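Local atomic coordinates of Gp15 protein (Listeria phage PSA, PDB entry 6R5W), a protein that probably recognises the Listeria cell surface as the homotrimeric receptor binding protein of the phage, this chain holding its C-terminal part. Residues 96-101 and 153-158; 63-68 and 106-111; 137-142 and 157-162; 90-95 and 164-169. One frame throughout, in Å; residues are numbered along the deposited sequence.

Contact 1: residues 96-101 and 153-158; sequences VGKGTG and GSVDVN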
loop_
_atom_site.group_PDB
_atom_site.type_symbol
_atom_site.label_atom_id
_atom_site.label_comp_id
_atom_site.label_asym_id
_atom_site.label_seq_id
_atom_site.Cartn_x
_atom_site.Cartn_y
_atom_site.Cartn_z
ATOM N N VAL A 96 25.317 0.425 16.162
ATOM C CA VAL A 96 25.678 0.170 17.568
ATOM C C VAL A 96 27.204 0.126 17.660
ATOM O O VAL A 96 27.898 -0.359 16.740
ATOM C CB VAL A 96 25.048 -1.119 18.133
ATOM C CG1 VAL A 96 23.563 -0.984 18.152
ATOM C CG2 VAL A 96 25.497 -2.338 17.276
ATOM N N GLY A 97 27.715 0.599 18.802
ATOM C CA GLY A 97 29.123 0.560 19.146
ATOM C C GLY A 97 29.397 -0.386 20.332
ATOM O O GLY A 97 28.499 -0.626 21.158
ATOM N N LYS A 98 30.640 -0.845 20.410
ATOM C CA LYS A 98 31.045 -1.821 21.428
ATOM C C LYS A 98 30.764 -1.314 22.825
ATOM O O LYS A 98 30.237 -2.048 23.673
ATOM C CB LYS A 98 32.508 -2.118 21.254
ATOM C CG LYS A 98 33.035 -3.260 22.190
ATOM C CD LYS A 98 34.513 -3.261 22.086
ATOM C CE LYS A 98 35.041 -4.603 22.665
ATOM N NZ LYS A 98 36.516 -4.661 22.497
ATOM N N GLY A 99 31.011 -0.018 23.068
ATOM C CA GLY A 99 30.717 0.498 24.404
ATOM C C GLY A 99 31.567 -0.271 25.420
ATOM O O GLY A 99 32.768 -0.501 25.225
ATOM N N THR A 100 30.937 -0.654 26.483
ATOM C CA THR A 100 31.575 -1.442 27.524
ATOM C C THR A 100 31.315 -2.941 27.395
ATOM O O THR A 100 31.828 -3.717 28.205
ATOM C CB THR A 100 31.046 -0.977 28.871
ATOM O OG1 THR A 100 29.646 -1.136 28.860
ATOM C CG2 THR A 100 31.398 0.504 29.109
ATOM N N GLY A 101 30.615 -3.377 26.365
ATOM C CA GLY A 101 30.322 -4.781 26.183
ATOM C C GLY A 101 31.364 -5.422 25.309
ATOM O O GLY A 101 32.472 -4.911 25.122
ATOM N N GLY A 153 33.419 -9.104 11.936
ATOM C CA GLY A 153 34.792 -9.069 11.463
ATOM C C GLY A 153 35.723 -8.560 12.552
ATOM O O GLY A 153 36.868 -9.027 12.684
ATOM N N SER A 154 35.256 -7.578 13.300
ATOM C CA SER A 154 36.012 -7.001 14.409
ATOM C C SER A 154 35.103 -6.508 15.509
ATOM O O SER A 154 34.188 -5.688 15.265
ATOM C CB SER A 154 36.913 -5.825 13.911
ATOM O OG SER A 154 37.327 -5.075 15.058
ATOM N N VAL A 155 35.376 -6.948 16.756
ATOM C CA VAL A 155 34.549 -6.501 17.868
ATOM C C VAL A 155 34.715 -5.019 18.193
ATOM O O VAL A 155 33.899 -4.470 18.939
ATOM C CB VAL A 155 34.805 -7.311 19.152
ATOM C CG1 VAL A 155 34.574 -8.808 18.873
ATOM C CG2 VAL A 155 36.212 -7.051 19.663
ATOM N N ASP A 156 35.756 -4.392 17.661
ATOM C CA ASP A 156 36.041 -2.993 17.964
ATOM C C ASP A 156 35.506 -2.013 16.917
ATOM O O ASP A 156 35.749 -0.815 17.039
ATOM C CB ASP A 156 37.547 -2.778 18.065
ATOM C CG ASP A 156 38.152 -3.589 19.178
ATOM O OD1 ASP A 156 37.569 -3.569 20.266
ATOM O OD2 ASP A 156 39.159 -4.277 18.929
ATOM N N VAL A 157 34.758 -2.479 15.940
ATOM C CA VAL A 157 34.207 -1.641 14.846
ATOM C C VAL A 157 32.698 -1.615 15.010
ATOM O O VAL A 157 32.094 -2.614 15.426
ATOM C CB VAL A 157 34.620 -2.187 13.480
ATOM C CG1 VAL A 157 33.965 -1.439 12.322
ATOM C CG2 VAL A 157 36.161 -2.101 13.354
ATOM N N ASN A 158 32.088 -0.458 14.756
ATOM C CA ASN A 158 30.668 -0.356 14.969
ATOM C C ASN A 158 29.949 -1.244 13.941
ATOM O O ASN A 158 30.486 -1.554 12.867
ATOM C CB ASN A 158 30.159 1.100 14.792
ATOM C CG ASN A 158 30.735 2.083 15.822
ATOM O OD1 ASN A 158 31.317 1.690 16.819
ATOM N ND2 ASN A 158 30.522 3.385 15.577
HETATM O O HOH W 1 32.560 -0.313 18.187
#

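Contact 2: residues 63-68 and 106-111; sequences VTLTPK and ICATLP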
loop_
_atom_site.group_PDB
_atom_site.type_symbol
_atom_site.label_atom_id
_atom_site.label_comp_id
_atom_site.label_asym_id
_atom_site.label_seq_id
_atom_site.Cartn_x
_atom_site.Cartn_y
_atom_site.Cartn_z
ATOM N N VAL A 63 9.338 3.581 16.587
ATOM C CA VAL A 63 9.680 3.414 18.002
ATOM C C VAL A 63 11.181 3.487 18.155
ATOM O O VAL A 63 11.926 3.024 17.288
ATOM C CB VAL A 63 9.192 2.067 18.642
ATOM C CG1 VAL A 63 7.761 1.992 18.649
ATOM C CG2 VAL A 63 9.851 0.852 17.917
ATOM N N THR A 64 11.660 4.081 19.268
ATOM C CA THR A 64 13.076 4.119 19.558
ATOM C C THR A 64 13.512 2.906 20.379
ATOM O O THR A 64 12.783 2.483 21.269
ATOM C CB THR A 64 13.439 5.383 20.358
ATOM O OG1 THR A 64 13.261 6.528 19.554
ATOM C CG2 THR A 64 14.867 5.321 20.808
ATOM N N LEU A 65 14.654 2.327 20.040
ATOM C CA LEU A 65 15.183 1.163 20.727
ATOM C C LEU A 65 16.339 1.575 21.633
ATOM O O LEU A 65 17.270 2.285 21.197
ATOM C CB LEU A 65 15.709 0.113 19.726
ATOM C CG LEU A 65 14.762 -0.293 18.607
ATOM C CD1 LEU A 65 15.493 -1.375 17.774
ATOM C CD2 LEU A 65 13.443 -0.781 19.089
ATOM N N THR A 66 16.367 1.017 22.810
ATOM C CA THR A 66 17.403 1.269 23.810
ATOM C C THR A 66 18.515 0.213 23.728
ATOM O O THR A 66 18.227 -0.988 23.792
ATOM C CB THR A 66 16.790 1.234 25.201
ATOM O OG1 THR A 66 15.762 2.224 25.292
ATOM C CG2 THR A 66 17.874 1.486 26.237
ATOM N N PRO A 67 19.765 0.619 23.612
ATOM C CA PRO A 67 20.853 -0.364 23.517
ATOM C C PRO A 67 21.010 -1.122 24.813
ATOM O O PRO A 67 20.701 -0.613 25.894
ATOM C CB PRO A 67 22.100 0.474 23.206
ATOM C CG PRO A 67 21.691 1.871 23.473
ATOM C CD PRO A 67 20.241 2.005 23.416
ATOM N N LYS A 68 21.444 -2.372 24.682
ATOM C CA LYS A 68 21.518 -3.291 25.816
ATOM C C LYS A 68 22.916 -3.871 25.925
ATOM O O LYS A 68 23.736 -3.821 25.000
ATOM C CB LYS A 68 20.532 -4.484 25.693
ATOM C CG LYS A 68 19.087 -4.095 25.597
ATOM C CD LYS A 68 18.208 -5.236 25.194
ATOM C CE LYS A 68 17.922 -6.175 26.309
ATOM N NZ LYS A 68 16.602 -6.867 26.100
ATOM N N ILE A 106 23.225 -9.657 22.259
ATOM C CA ILE A 106 22.005 -8.881 22.063
ATOM C C ILE A 106 22.266 -7.400 22.314
ATOM O O ILE A 106 22.580 -6.985 23.436
ATOM C CB ILE A 106 20.873 -9.385 22.956
ATOM C CG1 ILE A 106 20.450 -10.826 22.506
ATOM C CG2 ILE A 106 19.656 -8.485 22.862
ATOM C CD1 ILE A 106 19.494 -11.534 23.479
ATOM N N CYS A 107 22.143 -6.597 21.276
ATOM C CA CYS A 107 22.398 -5.147 21.373
ATOM C C CYS A 107 21.131 -4.323 21.563
ATOM O O CYS A 107 21.220 -3.171 21.966
ATOM C CB CYS A 107 23.159 -4.689 20.139
ATOM S SG CYS A 107 22.178 -4.773 18.540
ATOM N N ALA A 108 19.956 -4.890 21.332
ATOM C CA ALA A 108 18.673 -4.235 21.427
ATOM C C ALA A 108 17.597 -5.265 21.194
ATOM O O ALA A 108 17.858 -6.331 20.608
ATOM C CB ALA A 108 18.521 -3.108 20.368
ATOM N N THR A 109 16.408 -4.956 21.693
ATOM C CA THR A 109 15.208 -5.779 21.585
ATOM C C THR A 109 14.027 -4.920 21.181
ATOM O O THR A 109 13.817 -3.862 21.756
ATOM C CB THR A 109 14.851 -6.482 22.947
ATOM O OG1 THR A 109 15.987 -7.240 23.390
ATOM C CG2 THR A 109 13.672 -7.368 22.785
ATOM N N LEU A 110 13.272 -5.338 20.173
ATOM C CA LEU A 110 12.118 -4.570 19.741
ATOM C C LEU A 110 10.911 -4.911 20.610
ATOM O O LEU A 110 10.847 -6.004 21.220
ATOM C CB LEU A 110 11.793 -4.891 18.293
ATOM C CG LEU A 110 12.876 -4.435 17.253
ATOM C CD1 LEU A 110 13.611 -5.625 16.750
ATOM C CD2 LEU A 110 12.220 -3.717 16.146
ATOM N N PRO A 111 9.909 -4.047 20.630
ATOM C CA PRO A 111 8.680 -4.352 21.365
ATOM C C PRO A 111 8.015 -5.643 20.899
ATOM O O PRO A 111 8.072 -6.005 19.716
ATOM C CB PRO A 111 7.766 -3.148 21.059
ATOM C CG PRO A 111 8.631 -2.113 20.529
ATOM C CD PRO A 111 9.788 -2.786 19.879
HETATM O O HOH W 2 16.125 -2.586 23.513
#

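Contact 3: residues 137-142 and 157-162; sequences ANIYLS and VNTGLD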
loop_
_atom_site.group_PDB
_atom_site.type_symbol
_atom_site.label_atom_id
_atom_site.label_comp_id
_atom_site.label_asym_id
_atom_site.label_seq_id
_atom_site.Cartn_x
_atom_site.Cartn_y
_atom_site.Cartn_z
ATOM N N ALA A 137 29.052 -8.502 9.509
ATOM C CA ALA A 137 28.467 -9.175 10.665
ATOM C C ALA A 137 27.391 -10.150 10.211
ATOM O O ALA A 137 26.672 -9.926 9.224
ATOM C CB ALA A 137 27.913 -8.183 11.635
ATOM N N ASN A 138 27.294 -11.252 10.960
ATOM C CA ASN A 138 26.143 -12.146 10.913
ATOM C C ASN A 138 25.256 -11.811 12.112
ATOM O O ASN A 138 25.667 -12.007 13.273
ATOM C CB ASN A 138 26.573 -13.619 10.975
ATOM C CG ASN A 138 27.289 -14.065 9.722
ATOM O OD1 ASN A 138 27.037 -13.591 8.611
ATOM N ND2 ASN A 138 28.226 -15.028 9.894
ATOM N N ILE A 139 24.030 -11.339 11.852
ATOM C CA ILE A 139 23.124 -10.888 12.892
ATOM C C ILE A 139 21.892 -11.795 12.873
ATOM O O ILE A 139 21.303 -12.025 11.816
ATOM C CB ILE A 139 22.717 -9.398 12.718
ATOM C CG1 ILE A 139 23.970 -8.533 12.717
ATOM C CG2 ILE A 139 21.733 -9.023 13.782
ATOM C CD1 ILE A 139 23.653 -6.986 12.685
ATOM N N TYR A 140 21.493 -12.266 14.043
ATOM C CA TYR A 140 20.273 -13.005 14.193
ATOM C C TYR A 140 19.163 -12.143 14.744
ATOM O O TYR A 140 19.367 -11.372 15.668
ATOM C CB TYR A 140 20.421 -14.190 15.139
ATOM C CG TYR A 140 21.315 -15.315 14.729
ATOM C CD1 TYR A 140 22.196 -15.227 13.694
ATOM C CD2 TYR A 140 21.288 -16.508 15.480
ATOM C CE1 TYR A 140 23.060 -16.309 13.367
ATOM C CE2 TYR A 140 22.120 -17.572 15.162
ATOM C CZ TYR A 140 23.005 -17.458 14.156
ATOM O OH TYR A 140 23.849 -18.469 13.851
ATOM N N LEU A 141 17.974 -12.260 14.165
ATOM C CA LEU A 141 16.779 -11.648 14.744
ATOM C C LEU A 141 16.029 -12.793 15.390
ATOM O O LEU A 141 15.568 -13.667 14.657
ATOM C CB LEU A 141 15.911 -10.991 13.665
ATOM C CG LEU A 141 14.651 -10.348 14.169
ATOM C CD1 LEU A 141 14.957 -9.139 15.084
ATOM C CD2 LEU A 141 13.658 -9.902 13.068
ATOM N N SER A 142 15.865 -12.764 16.711
ATOM C CA SER A 142 15.239 -13.892 17.416
ATOM C C SER A 142 13.716 -13.821 17.330
ATOM O O SER A 142 13.132 -12.799 16.998
ATOM C CB SER A 142 15.678 -13.899 18.894
ATOM O OG SER A 142 14.893 -12.932 19.633
ATOM N N VAL A 157 34.758 -2.479 15.940
ATOM C CA VAL A 157 34.207 -1.641 14.846
ATOM C C VAL A 157 32.698 -1.615 15.010
ATOM O O VAL A 157 32.094 -2.614 15.426
ATOM C CB VAL A 157 34.620 -2.187 13.480
ATOM C CG1 VAL A 157 33.965 -1.439 12.322
ATOM C CG2 VAL A 157 36.161 -2.101 13.354
ATOM N N ASN A 158 32.088 -0.458 14.756
ATOM C CA ASN A 158 30.668 -0.356 14.969
ATOM C C ASN A 158 29.949 -1.244 13.941
ATOM O O ASN A 158 30.486 -1.554 12.867
ATOM C CB ASN A 158 30.159 1.100 14.792
ATOM C CG ASN A 158 30.735 2.083 15.822
ATOM O OD1 ASN A 158 31.317 1.690 16.819
ATOM N ND2 ASN A 158 30.522 3.385 15.577
ATOM N N THR A 159 28.727 -1.636 14.274
ATOM C CA THR A 159 27.938 -2.551 13.450
ATOM C C THR A 159 26.597 -1.914 13.059
ATOM O O THR A 159 25.843 -1.409 13.914
ATOM C CB THR A 159 27.724 -3.875 14.205
ATOM O OG1 THR A 159 29.012 -4.503 14.368
ATOM C CG2 THR A 159 26.894 -4.816 13.393
ATOM N N GLY A 160 26.278 -1.947 11.755
ATOM C CA GLY A 160 25.035 -1.347 11.302
ATOM C C GLY A 160 23.811 -2.240 11.431
ATOM O O GLY A 160 23.910 -3.460 11.294
ATOM N N LEU A 161 22.658 -1.631 11.698
ATOM C CA LEU A 161 21.380 -2.351 11.785
ATOM C C LEU A 161 20.433 -2.029 10.619
ATOM O O LEU A 161 19.297 -2.528 10.594
ATOM C CB LEU A 161 20.658 -2.028 13.079
ATOM C CG LEU A 161 21.393 -2.262 14.394
ATOM C CD1 LEU A 161 20.474 -2.000 15.523
ATOM C CD2 LEU A 161 21.958 -3.668 14.442
ATOM N N ASP A 162 20.874 -1.203 9.655
ATOM C CA ASP A 162 20.000 -0.668 8.621
ATOM C C ASP A 162 19.494 -1.704 7.623
ATOM O O ASP A 162 18.598 -1.373 6.854
ATOM C CB ASP A 162 20.759 0.464 7.871
ATOM C CG ASP A 162 21.188 1.554 8.801
ATOM O OD1 ASP A 162 20.274 2.142 9.391
ATOM O OD2 ASP A 162 22.434 1.820 8.981
#

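Contact 4: residues 90-95 and 164-169; sequences VIVSGI and IIYLTK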
loop_
_atom_site.group_PDB
_atom_site.type_symbol
_atom_site.label_atom_id
_atom_site.label_comp_id
_atom_site.label_asym_id
_atom_site.label_seq_id
_atom_site.Cartn_x
_atom_site.Cartn_y
_atom_site.Cartn_z
ATOM N N VAL A 90 8.544 -4.050 9.146
ATOM C CA VAL A 90 9.412 -3.399 10.124
ATOM C C VAL A 90 10.757 -3.150 9.453
ATOM O O VAL A 90 11.333 -4.061 8.839
ATOM C CB VAL A 90 9.579 -4.236 11.404
ATOM C CG1 VAL A 90 10.575 -3.528 12.366
ATOM C CG2 VAL A 90 8.211 -4.526 12.066
ATOM N N ILE A 91 11.261 -1.922 9.571
ATOM C CA ILE A 91 12.528 -1.534 8.962
ATOM C C ILE A 91 13.402 -0.914 10.050
ATOM O O ILE A 91 13.123 0.198 10.537
ATOM C CB ILE A 91 12.324 -0.574 7.771
ATOM C CG1 ILE A 91 11.440 -1.245 6.706
ATOM C CG2 ILE A 91 13.678 -0.086 7.261
ATOM C CD1 ILE A 91 10.997 -0.344 5.603
ATOM N N VAL A 92 14.406 -1.637 10.481
ATOM C CA VAL A 92 15.283 -1.179 11.575
ATOM C C VAL A 92 16.330 -0.220 11.014
ATOM O O VAL A 92 16.714 -0.293 9.860
ATOM C CB VAL A 92 15.964 -2.380 12.292
ATOM C CG1 VAL A 92 16.786 -1.961 13.484
ATOM C CG2 VAL A 92 14.899 -3.375 12.707
ATOM N N SER A 93 16.819 0.693 11.848
ATOM C CA SER A 93 17.888 1.608 11.470
ATOM C C SER A 93 18.768 1.900 12.700
ATOM O O SER A 93 18.317 1.823 13.856
ATOM C CB SER A 93 17.322 2.966 10.907
ATOM O OG SER A 93 16.730 3.662 11.968
ATOM N N GLY A 94 19.988 2.329 12.409
ATOM C CA GLY A 94 20.937 2.740 13.401
ATOM C C GLY A 94 22.225 1.945 13.367
ATOM O O GLY A 94 22.420 1.055 12.543
ATOM N N ILE A 95 23.163 2.359 14.253
ATOM C CA ILE A 95 24.496 1.801 14.315
ATOM C C ILE A 95 24.841 1.625 15.780
ATOM O O ILE A 95 24.629 2.546 16.581
ATOM C CB ILE A 95 25.529 2.698 13.637
ATOM C CG1 ILE A 95 25.180 2.922 12.143
ATOM C CG2 ILE A 95 26.983 2.125 13.742
ATOM C CD1 ILE A 95 26.110 3.943 11.467
ATOM N N ILE A 164 18.094 -4.726 8.526
ATOM C CA ILE A 164 17.172 -5.646 9.175
ATOM C C ILE A 164 15.747 -5.198 8.837
ATOM O O ILE A 164 15.238 -4.206 9.384
ATOM C CB ILE A 164 17.420 -5.674 10.689
ATOM C CG1 ILE A 164 18.860 -6.125 10.981
ATOM C CG2 ILE A 164 16.397 -6.670 11.318
ATOM C CD1 ILE A 164 19.193 -5.951 12.387
ATOM N N ILE A 165 15.083 -5.979 7.974
ATOM C CA ILE A 165 13.729 -5.712 7.490
ATOM C C ILE A 165 12.955 -7.006 7.548
ATOM O O ILE A 165 13.479 -8.041 7.119
ATOM C CB ILE A 165 13.728 -5.178 6.050
ATOM C CG1 ILE A 165 14.507 -3.879 6.036
ATOM C CG2 ILE A 165 12.291 -5.081 5.519
ATOM C CD1 ILE A 165 14.730 -3.351 4.600
ATOM N N TYR A 166 11.727 -6.965 8.092
ATOM C CA TYR A 166 10.960 -8.212 8.251
ATOM C C TYR A 166 9.478 -7.891 8.470
ATOM O O TYR A 166 9.105 -6.765 8.799
ATOM C CB TYR A 166 11.501 -9.029 9.433
ATOM C CG TYR A 166 11.294 -8.365 10.755
ATOM C CD1 TYR A 166 12.227 -7.432 11.263
ATOM C CD2 TYR A 166 10.160 -8.637 11.526
ATOM C CE1 TYR A 166 12.042 -6.837 12.425
ATOM C CE2 TYR A 166 9.958 -8.027 12.726
ATOM C CZ TYR A 166 10.918 -7.105 13.206
ATOM O OH TYR A 166 10.741 -6.435 14.385
ATOM N N LEU A 167 8.649 -8.916 8.327
ATOM C CA LEU A 167 7.223 -8.875 8.619
ATOM C C LEU A 167 6.867 -9.546 9.953
ATOM O O LEU A 167 7.407 -10.584 10.304
ATOM C CB LEU A 167 6.458 -9.600 7.503
ATOM C CG LEU A 167 6.442 -8.896 6.152
ATOM C CD1 LEU A 167 6.114 -9.842 5.041
ATOM C CD2 LEU A 167 5.448 -7.723 6.196
ATOM N N THR A 168 5.903 -8.982 10.647
ATOM C CA THR A 168 5.307 -9.549 11.855
ATOM C C THR A 168 4.202 -10.575 11.529
ATOM O O THR A 168 3.868 -10.869 10.377
ATOM C CB THR A 168 4.762 -8.415 12.720
ATOM O OG1 THR A 168 3.679 -7.858 11.991
ATOM C CG2 THR A 168 5.851 -7.392 13.064
ATOM N N LYS A 169 3.675 -11.200 12.596
ATOM C CA LYS A 169 2.592 -12.184 12.450
ATOM C C LYS A 169 1.226 -11.539 12.173
ATOM O O LYS A 169 1.004 -10.341 12.377
ATOM C CB LYS A 169 2.514 -13.053 13.714
ATOM C CG LYS A 169 3.729 -13.924 13.896
ATOM C CD LYS A 169 3.586 -14.782 15.223
ATOM C CE LYS A 169 3.745 -16.236 14.990
ATOM N NZ LYS A 169 5.107 -16.594 14.527
#

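Contact 1: residues 96-101 and 153-158
Gly97 and Asn158 bring the two backbones together, their CA atoms 4.5 Å apart. Residues 96-97 are the end of strand 87-97. The chain then folds into a type II' beta turn from Lys98 to Gly101. Across from it, Ser154 to Val157 form a type I beta turn in the loop before strand 159-167. Ser154 OG accepts from the backbone N of Asp156, which makes an ST turn. Lys98 carries most of the side-chain contact. Its CG is anti to the backbone N (chi1 -174°) and the rest of the chain is extended. The methylenes pass the Val155 carbonyl, with Lys98 CD 3.4 Å from Val155 O. Lys98 and Asp156 lie side by side and point the same way. Their ends close a salt bridge, Lys98 NZ to Asp156 OD1, at 2.7 Å. The ammonium meets that oxygen nearly end-on to its C-O bond. Val155 CG2 lies 3.7 Å from Lys98 NZ. Asn158 OD1 sits 3.4 Å from Gly97 CA. A water bridges the two segments, giving a hydrogen to Asn158 OD1 at 2.7 Å and accepting from Lys98 N at 3.0 Å. Asn158 ND2 bonds to Gln129 OE1, so both ends of the amide are engaged. With an ion pair at a partly exposed site and a bridging water, the link probably depends on charge and solvent more than on buried apolar surface.

Contact 2: residues 63-68 and 106-111
Lys68 reaches Thr109 because its side chain bends at the third torsion (chi3 78°) after leaving with CG anti to the carbonyl carbon. The chain passes over Ala108, with Lys68 CD 3.9 Å from Ala108 CA, and the bend beyond it turns CE and NZ toward Thr109. Thr109 OG1 is likewise anti to its own carbonyl carbon (chi1 -56°), and Lys68 NZ donates to it at 2.8 Å. The same hydroxyl is hydrogen-bonded to Asp146 OD1, a carboxylate that probably adds to the pull on the lysine. The backbones touch close by. Lys68 N donates to Cys107 O at 2.8 Å, from well above the carbonyl plane. Pro67 CA adds a CH...O contact to the same oxygen at 3.2 Å. Further along, a water fills the place of a direct link: it donates to Thr66 O at 2.7 Å and accepts from Thr109 N at 3.0 Å. The far end is apolar. Leu65 sends both methyls against Leu110, with Leu65 CD1 4.1 Å from Leu110 CG. Val63 CG2 comes up to the proline ring, 4.1 Å from Pro111 CD. Leu65 also rests on Leu77, while Leu110 touches Ile147 and Val90. The segments run 151° apart in direction and belong to different four-stranded antiparallel sheets. Edge strands 61-65 and 105-109 therefore meet as in a beta sandwich, with polar bonds at one end and leucines facing inward.

Contact 3: residues 137-142 and 157-162
Ile139 and Thr159 point at each other tip to tip, methyl against methyl. Ile139 CD1 lies 4.0 Å from Thr159 CG2. The isoleucine reaches this far because its longer branch is extended, with CD1 anti to CA (chi2 -174°). The same methyl also meets Gly160 O at 3.8 Å and Leu161 CD2 at 4.1 Å. One terminal carbon thus touches three successive residues of the other segment. Leu161 sets out along the flank of the contact, and its CD2 branch, not the anti CD1, turns in to the isoleucine. Beside this group, Ala137 CB abuts Thr159 CG2 at 3.9 Å. Thr159 therefore turns its methyl to both residues of the facing strand, while its OG1 is hydrogen-bonded to Gln128 NE2. The polar and apolar branches of the threonine are separately used. The backbones stay well apart, Ala137 CA and Thr159 CA being 7.2 Å from each other. This is face-to-face packing between two sheets. Strand 136-141 lies between strands 146-152 and 122-127 in one sheet, and strand 159-167 pairs with strand 87-97 in the other. Ile147 fills in beside both Ile139 and Leu161, and Val92 backs Leu161.

Contact 4: residues 90-95 and 164-169
An antiparallel strand pair joins strand 87-97 to strand 159-167, the last strand of its four-stranded sheet within this chain. Val90 and Tyr166 form a hydrogen-bonded pair. Val90 N donates to Tyr166 O at 2.8 Å. Tyr166 N returns a bond to Val90 O at 3.0 Å. A third bond runs from Val92 N to Ile164 O at 2.9 Å. Ile91 and Ile165 make the adjoining non-hydrogen-bonded pair on the other side of the sheet. They lie side by side, Ile91 CG2 being 4.1 Å from Ile165 CG1. The Tyr166 ring turns back over Val90, since CG sits between the backbone N and the carbonyl carbon (chi1 66°). Val90 CB then stands over one ring face, 3.9 Å from the Tyr166 ring centroid, a CH-pi contact. Val92 CG2 comes to the ring edge. It also packs alongside Ile164, with Val92 CG2 3.9 Å from Ile164 CG2. Past the ring, Val90 CG2 touches Thr168 CG2 at 3.8 Å. The phenol OH is fixed by a hydrogen bond to Leu114 O. The Thr168 hydroxyl bonds to Phe88 N. The ring side faces the second sheet, where Tyr166 touches Lys122 and Tyr124 of strand 122-127. The isoleucine side faces the trimer: Ile165 meets Ile165 of both other subunits, and Ile91 packs on Leu89 of the third subunit.

Overall arrangement
The four contacts lie within one beta sandwich, beyond the N-terminal helices of the chain. Contacts 1 and 4 join strand 87-97 to strand 159-167 or the loop before it, about 21 Å apart between centres. The centre of contact 3 lies about 11 Å from the centre of each: Val96 O is 2.9 Å from Thr159 N, and Leu161 N is 2.8 Å from Gly94 O, probable hydrogen bonds that continue the strand pairing. Contacts 2 and 3 link the two sheets, and Leu110 CD1 touches Leu141 CD1 between them. Leu110 CD2 also reaches Tyr166 OH of contact 4, at 3.6 Å. The Thr168 side chain of contact 4 lies about 9 Å from a bound cadmium ion.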